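Local coordinates for protein thiosulfate sulfurtransferase (Pseudomonas aeruginosa, PDB 1YT8) that probably acts as a thiosulfate-cyanide sulfurtransferase, moving sulfur from thiosulfate to cyanide, and is built from repeated rhodanese-like domains, at residues Glu136-Ala139 / Leu140-Arg144; Val288-Pro291 / Glu292-Glu295; Asp329-Gly332 / Val333-Asn336. All coordinates share one frame; numbering follows the deposited sequence.

Contact 1. Residues Glu136-Ala139 / Leu140-Arg144; sequences EVQA and LLDAR
Glu136, Val137 and Gln138 each offer a carbonyl oxygen to the amide four residues on, at Leu140, Leu141 and Asp142, in a regular last stretch of helix; Asp142 N to Gln138 O is 2.9 Å with an N-H...O angle of 156°. The side chains lean back on this framework. Leu140 and Leu141 both set CG beside the backbone N, which brings Leu140 CG to 3.4 Å from Glu136 O and Leu141 CG to 3.4 Å from Val137 O. Branched aliphatic residues suit this flank, because Val137 and Leu140 also touch Leu132 of strand 131-132, while Val137, Gln138 and Leu141 rest on Trp225 of helix 221-227. The helix thereby packs against the edge strand of a rhodanese-like domain. Its C-terminal end is a Schellman motif: Arg144 takes a positive phi of 57°, and its N reaches Leu141 O at 3.0 Å. Just before it, Ala143 N makes a weak bond to Ala139 O at 2.9 Å. Alanine at 139 is small and favourable to helix, whereas the small Ala143 suits the turn into the Schellman motif, its CB against Ala139 O. One turn apart, Gln138 and Asp142 come together, Gln138 CG 3.8 Å from Asp142 OD2.

Contact 2. Residues Val288-Pro291 / Glu292-Glu295; sequences VRTP and EEYE
Thr290 and Glu293 form a capping box that opens helix 291-296, each side chain serving the other's backbone amide. Glu293 OE1 accepts from Thr290 N at 3.0 Å, while Thr290 OG1 returns a longer, weak bond from Glu293 N at 3.3 Å. The hydroxyl also donates to the carboxylate, Thr290 OG1 to Glu293 OE1 at 2.7 Å, using the anti lone pair of the oxygen. With chi1 at 64°, Thr290 OG1 sits between its own N and carbonyl carbon, the position from which it can face the first turn. Glutamate has the reach to fold back over three residues, and its OE1 has a further partner in Arg334, so several donors hold the carboxylate.

Pro291 suits the first helical position, where no amide hydrogen is needed and a phi of -58° is natural to its ring. The helical ladder begins at Thr290 O, which takes Tyr294 N at 3.1 Å; Pro291 O follows with Glu295 N at 3.0 Å. Beside it, Glu292 runs the same way as the proline ring.

Arg289 bends at chi3 and lays one face of its guanidinium over the Glu293-Tyr294 peptide, while Asp287, Asp330 and Gly297 O take its N-H groups. A water in the guanidinium plane bridges the two segments, accepting from Arg289 NH1 at 2.9 Å and donating to Glu293 O at 3.0 Å.

Contact 3. Residues Asp329-Gly332 / Val333-Asn336; sequences DDDG and VRAN
Val333, at the N-cap of helix 334-344, gives its amide to the carboxylate of Asp331, with Val333 N 2.8 Å from OD2. Valine is not a capping residue, so aspartates earlier in the loop do the capping; its own side chain packs against Val175 and Ala251 of helices 174-181 and 245-262. Next comes Arg334, whose backbone N meets the syn lone pair of Asp331 OD2 at 2.9 Å in a nearly straight bond (169°). Its side chain bends at chi3 and crosses the Asp331 side chain at about a right angle, the two flat groups turned 64° apart, with the other oxygen, OD1, at the guanidinium edge. Arg334 NE approaches that OD1 at 2.7 Å and NH2 at 2.9 Å, both from the same face of the carboxylate. NH2 also forms a salt bridge with Asp330 OD1 at 3.1 Å, whose other oxygen, OD2, pairs with Arg289, whereas NH1 turns to Glu173 and Glu293. Ala335 N donates to Asp329 OD2 at 2.7 Å, and its small CB lets the carboxylate lie close. Asp329 OD1, in turn, takes the amides of Asp331 and Gly332, an Asx turn and Asx motif that curl the loop; glycine accommodates the positive phi of 81° there. Asn336 closes the segment, its ND2 reaching Gly332 O at 2.9 Å from above the carbonyl plane, while its OD1 accepts from Arg266.

By topology this loop matches Cys193-Arg198, which lines the sulfite pocket after the equivalent central strand of the preceding domain. With Asp329 at the position corresponding to Cys193, the loop lacks that sulfur, and its amides turn to the protein's own carboxylates, consistent with a structural, non-catalytic loop.

Overall arrangement
Contact 1 comes first along the chain, in the rhodanese-like domain 133-228, on the helix that follows edge strand 131-132. Contacts 2 and 3 follow in that order within the domain 268-358, at the loops leaving neighbouring parallel strands, 283-287 and 324-328. Their centres lie 12 Å apart, and they are joined by two salt bridges, Glu293 to Arg334 and Arg289 to Asp330, so the starts of helices 291-296 and 334-344 share one charged network. Contact 1 stands apart, its nearest atoms about 24 Å from either. Glu173, from the earlier domain's range, also pairs with Arg334, tying the network across the two repeats.

Contact 1. Residues Glu136-Ala139 / Leu140-Arg144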
# COMPACT_ATOMS: atom_id res chain seq x y z
N GLU A 136 2.10 -31.13 -4.16
CA GLU A 136 3.46 -31.59 -3.92
C GLU A 136 3.91 -31.19 -2.53
O GLU A 136 4.59 -31.97 -1.85
CB GLU A 136 4.41 -31.00 -4.97
CG GLU A 136 4.23 -31.59 -6.36
CD GLU A 136 5.19 -31.00 -7.37
OE1 GLU A 136 5.06 -29.80 -7.69
OE2 GLU A 136 6.09 -31.75 -7.83
N VAL A 137 3.55 -29.99 -2.10
CA VAL A 137 3.93 -29.51 -0.78
C VAL A 137 3.18 -30.31 0.28
O VAL A 137 3.73 -30.64 1.33
CB VAL A 137 3.65 -28.00 -0.63
CG1 VAL A 137 4.01 -27.52 0.78
CG2 VAL A 137 4.45 -27.23 -1.67
N GLN A 138 1.92 -30.63 0.00
CA GLN A 138 1.13 -31.43 0.95
C GLN A 138 1.79 -32.80 1.11
O GLN A 138 1.84 -33.35 2.21
CB GLN A 138 -0.29 -31.63 0.43
CG GLN A 138 -1.16 -32.52 1.32
CD GLN A 138 -1.37 -31.92 2.70
OE1 GLN A 138 -0.76 -32.37 3.69
NE2 GLN A 138 -2.21 -30.91 2.78
N ALA A 139 2.30 -33.36 0.01
CA ALA A 139 2.95 -34.66 0.07
C ALA A 139 4.22 -34.57 0.92
O ALA A 139 4.52 -35.49 1.69
CB ALA A 139 3.28 -35.15 -1.35
N LEU A 140 4.96 -33.47 0.78
CA LEU A 140 6.17 -33.28 1.57
C LEU A 140 5.82 -33.27 3.06
O LEU A 140 6.56 -33.82 3.88
CB LEU A 140 6.86 -31.96 1.18
CG LEU A 140 7.58 -31.96 -0.17
CD1 LEU A 140 8.05 -30.56 -0.52
CD2 LEU A 140 8.78 -32.92 -0.11
N LEU A 141 4.70 -32.65 3.40
CA LEU A 141 4.26 -32.60 4.79
C LEU A 141 3.88 -34.01 5.25
O LEU A 141 4.21 -34.42 6.37
CB LEU A 141 3.06 -31.66 4.94
CG LEU A 141 3.31 -30.17 4.69
CD1 LEU A 141 2.00 -29.40 4.78
CD2 LEU A 141 4.31 -29.65 5.70
N ASP A 142 3.19 -34.75 4.39
CA ASP A 142 2.77 -36.12 4.72
C ASP A 142 3.99 -37.03 4.86
O ASP A 142 3.93 -38.09 5.50
CB ASP A 142 1.85 -36.70 3.64
CG ASP A 142 0.55 -35.91 3.48
OD1 ASP A 142 0.14 -35.23 4.44
OD2 ASP A 142 -0.06 -35.99 2.39
N ALA A 143 5.10 -36.62 4.26
CA ALA A 143 6.33 -37.41 4.30
C ALA A 143 7.27 -36.95 5.41
O ALA A 143 8.35 -37.52 5.59
CB ALA A 143 7.04 -37.32 2.95
N ARG A 144 6.84 -35.94 6.17
CA ARG A 144 7.64 -35.39 7.26
C ARG A 144 8.99 -34.95 6.69
O ARG A 144 10.04 -35.10 7.33
CB ARG A 144 7.84 -36.45 8.34
CG ARG A 144 6.54 -37.15 8.68
CD ARG A 144 6.75 -38.34 9.58
NE ARG A 144 5.60 -39.23 9.52
CZ ARG A 144 5.45 -40.32 10.27
NH1 ARG A 144 6.38 -40.66 11.15
NH2 ARG A 144 4.37 -41.08 10.12

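Contact 2. Residues Val288-Pro291 / Glu292-Glu295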
# COMPACT_ATOMS: atom_id res chain seq x y z
N VAL A 288 13.06 0.11 5.70
CA VAL A 288 12.50 -1.20 5.36
C VAL A 288 12.49 -2.27 6.46
O VAL A 288 12.16 -3.44 6.20
CB VAL A 288 13.22 -1.79 4.12
CG1 VAL A 288 13.03 -0.87 2.92
CG2 VAL A 288 14.71 -1.99 4.40
N ARG A 289 12.83 -1.89 7.68
CA ARG A 289 12.83 -2.84 8.80
C ARG A 289 11.40 -3.07 9.28
O ARG A 289 10.45 -2.51 8.73
CB ARG A 289 13.69 -2.29 9.94
CG ARG A 289 15.12 -1.95 9.54
CD ARG A 289 15.84 -1.25 10.67
NE ARG A 289 15.16 -0.00 11.01
CZ ARG A 289 15.25 0.61 12.19
NH1 ARG A 289 16.00 0.08 13.15
NH2 ARG A 289 14.57 1.72 12.41
N THR A 290 11.24 -3.90 10.32
CA THR A 290 9.92 -4.18 10.87
C THR A 290 9.34 -2.93 11.53
O THR A 290 10.08 -2.02 11.89
CB THR A 290 9.96 -5.31 11.94
OG1 THR A 290 10.75 -4.87 13.06
CG2 THR A 290 10.57 -6.58 11.35
N PRO A 291 8.01 -2.87 11.69
CA PRO A 291 7.39 -1.71 12.32
C PRO A 291 7.93 -1.47 13.74
O PRO A 291 8.15 -0.33 14.14
CB PRO A 291 5.90 -2.08 12.33
CG PRO A 291 5.76 -2.87 11.06
CD PRO A 291 6.99 -3.77 11.12
N GLU A 292 8.15 -2.56 14.47
CA GLU A 292 8.65 -2.49 15.84
C GLU A 292 10.02 -1.82 15.92
O GLU A 292 10.25 -0.96 16.77
CB GLU A 292 8.76 -3.90 16.45
CG GLU A 292 7.43 -4.62 16.69
CD GLU A 292 6.70 -5.02 15.41
OE1 GLU A 292 7.36 -5.35 14.41
OE2 GLU A 292 5.45 -5.03 15.42
N GLU A 293 10.93 -2.21 15.03
CA GLU A 293 12.26 -1.64 14.99
C GLU A 293 12.18 -0.15 14.67
O GLU A 293 12.85 0.67 15.30
CB GLU A 293 13.10 -2.35 13.94
CG GLU A 293 13.48 -3.76 14.31
CD GLU A 293 14.07 -4.52 13.14
OE1 GLU A 293 13.29 -4.92 12.25
OE2 GLU A 293 15.30 -4.71 13.11
N TYR A 294 11.35 0.19 13.69
CA TYR A 294 11.16 1.57 13.29
C TYR A 294 10.75 2.43 14.49
O TYR A 294 11.38 3.44 14.78
CB TYR A 294 10.09 1.66 12.20
CG TYR A 294 9.77 3.08 11.77
CD1 TYR A 294 10.55 3.73 10.82
CD2 TYR A 294 8.69 3.77 12.33
CE1 TYR A 294 10.27 5.05 10.44
CE2 TYR A 294 8.40 5.09 11.96
CZ TYR A 294 9.20 5.72 11.01
OH TYR A 294 8.92 7.01 10.65
N GLU A 295 9.68 2.02 15.17
CA GLU A 295 9.19 2.77 16.32
C GLU A 295 10.19 2.83 17.47
O GLU A 295 10.19 3.79 18.25
CB GLU A 295 7.85 2.20 16.80
CG GLU A 295 6.68 2.59 15.89
CD GLU A 295 5.36 1.93 16.28
OE1 GLU A 295 5.01 1.96 17.48
OE2 GLU A 295 4.68 1.39 15.38
O HOH W 1 15.73 0.87 15.93

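Contact 3. Residues Asp329-Gly332 / Val333-Asn336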
# COMPACT_ATOMS: atom_id res chain seq x y z
N ASP A 329 18.25 0.58 6.70
CA ASP A 329 18.20 -0.64 7.49
C ASP A 329 19.43 -0.61 8.39
O ASP A 329 20.31 0.24 8.20
CB ASP A 329 18.14 -1.92 6.63
CG ASP A 329 19.51 -2.40 6.14
OD1 ASP A 329 20.55 -2.05 6.73
OD2 ASP A 329 19.52 -3.17 5.15
N ASP A 330 19.50 -1.50 9.37
CA ASP A 330 20.63 -1.54 10.28
C ASP A 330 21.27 -2.92 10.29
O ASP A 330 21.87 -3.34 11.29
CB ASP A 330 20.17 -1.19 11.70
CG ASP A 330 19.03 -2.08 12.20
OD1 ASP A 330 18.74 -3.11 11.55
OD2 ASP A 330 18.42 -1.75 13.24
N ASP A 331 21.16 -3.63 9.17
CA ASP A 331 21.68 -4.99 9.06
C ASP A 331 22.50 -5.27 7.81
O ASP A 331 23.23 -6.25 7.75
CB ASP A 331 20.51 -5.97 9.11
CG ASP A 331 19.44 -5.64 8.09
OD1 ASP A 331 18.61 -4.75 8.38
OD2 ASP A 331 19.43 -6.26 7.00
N GLY A 332 22.36 -4.42 6.80
CA GLY A 332 23.11 -4.62 5.57
C GLY A 332 22.51 -5.64 4.61
O GLY A 332 23.16 -6.02 3.63
N VAL A 333 21.29 -6.08 4.87
CA VAL A 333 20.63 -7.06 4.00
C VAL A 333 19.30 -6.58 3.44
O VAL A 333 19.09 -6.55 2.23
CB VAL A 333 20.36 -8.39 4.75
CG1 VAL A 333 19.58 -9.35 3.85
CG2 VAL A 333 21.68 -9.04 5.17
N ARG A 334 18.39 -6.21 4.33
CA ARG A 334 17.04 -5.78 3.95
C ARG A 334 16.95 -4.64 2.94
O ARG A 334 16.23 -4.75 1.94
CB ARG A 334 16.24 -5.45 5.20
CG ARG A 334 16.01 -6.68 6.06
CD ARG A 334 15.22 -6.38 7.32
NE ARG A 334 16.03 -5.66 8.30
CZ ARG A 334 15.67 -5.46 9.56
NH1 ARG A 334 14.51 -5.93 10.00
NH2 ARG A 334 16.47 -4.81 10.39
N ALA A 335 17.68 -3.56 3.18
CA ALA A 335 17.66 -2.43 2.26
C ALA A 335 18.28 -2.83 0.92
O ALA A 335 17.75 -2.50 -0.14
CB ALA A 335 18.41 -1.24 2.87
N ASN A 336 19.40 -3.55 0.96
CA ASN A 336 20.05 -3.98 -0.28
C ASN A 336 19.14 -4.85 -1.14
O ASN A 336 19.04 -4.65 -2.35
CB ASN A 336 21.35 -4.75 0.00
CG ASN A 336 22.52 -3.84 0.33
OD1 ASN A 336 22.72 -2.80 -0.31
ND2 ASN A 336 23.33 -4.24 1.31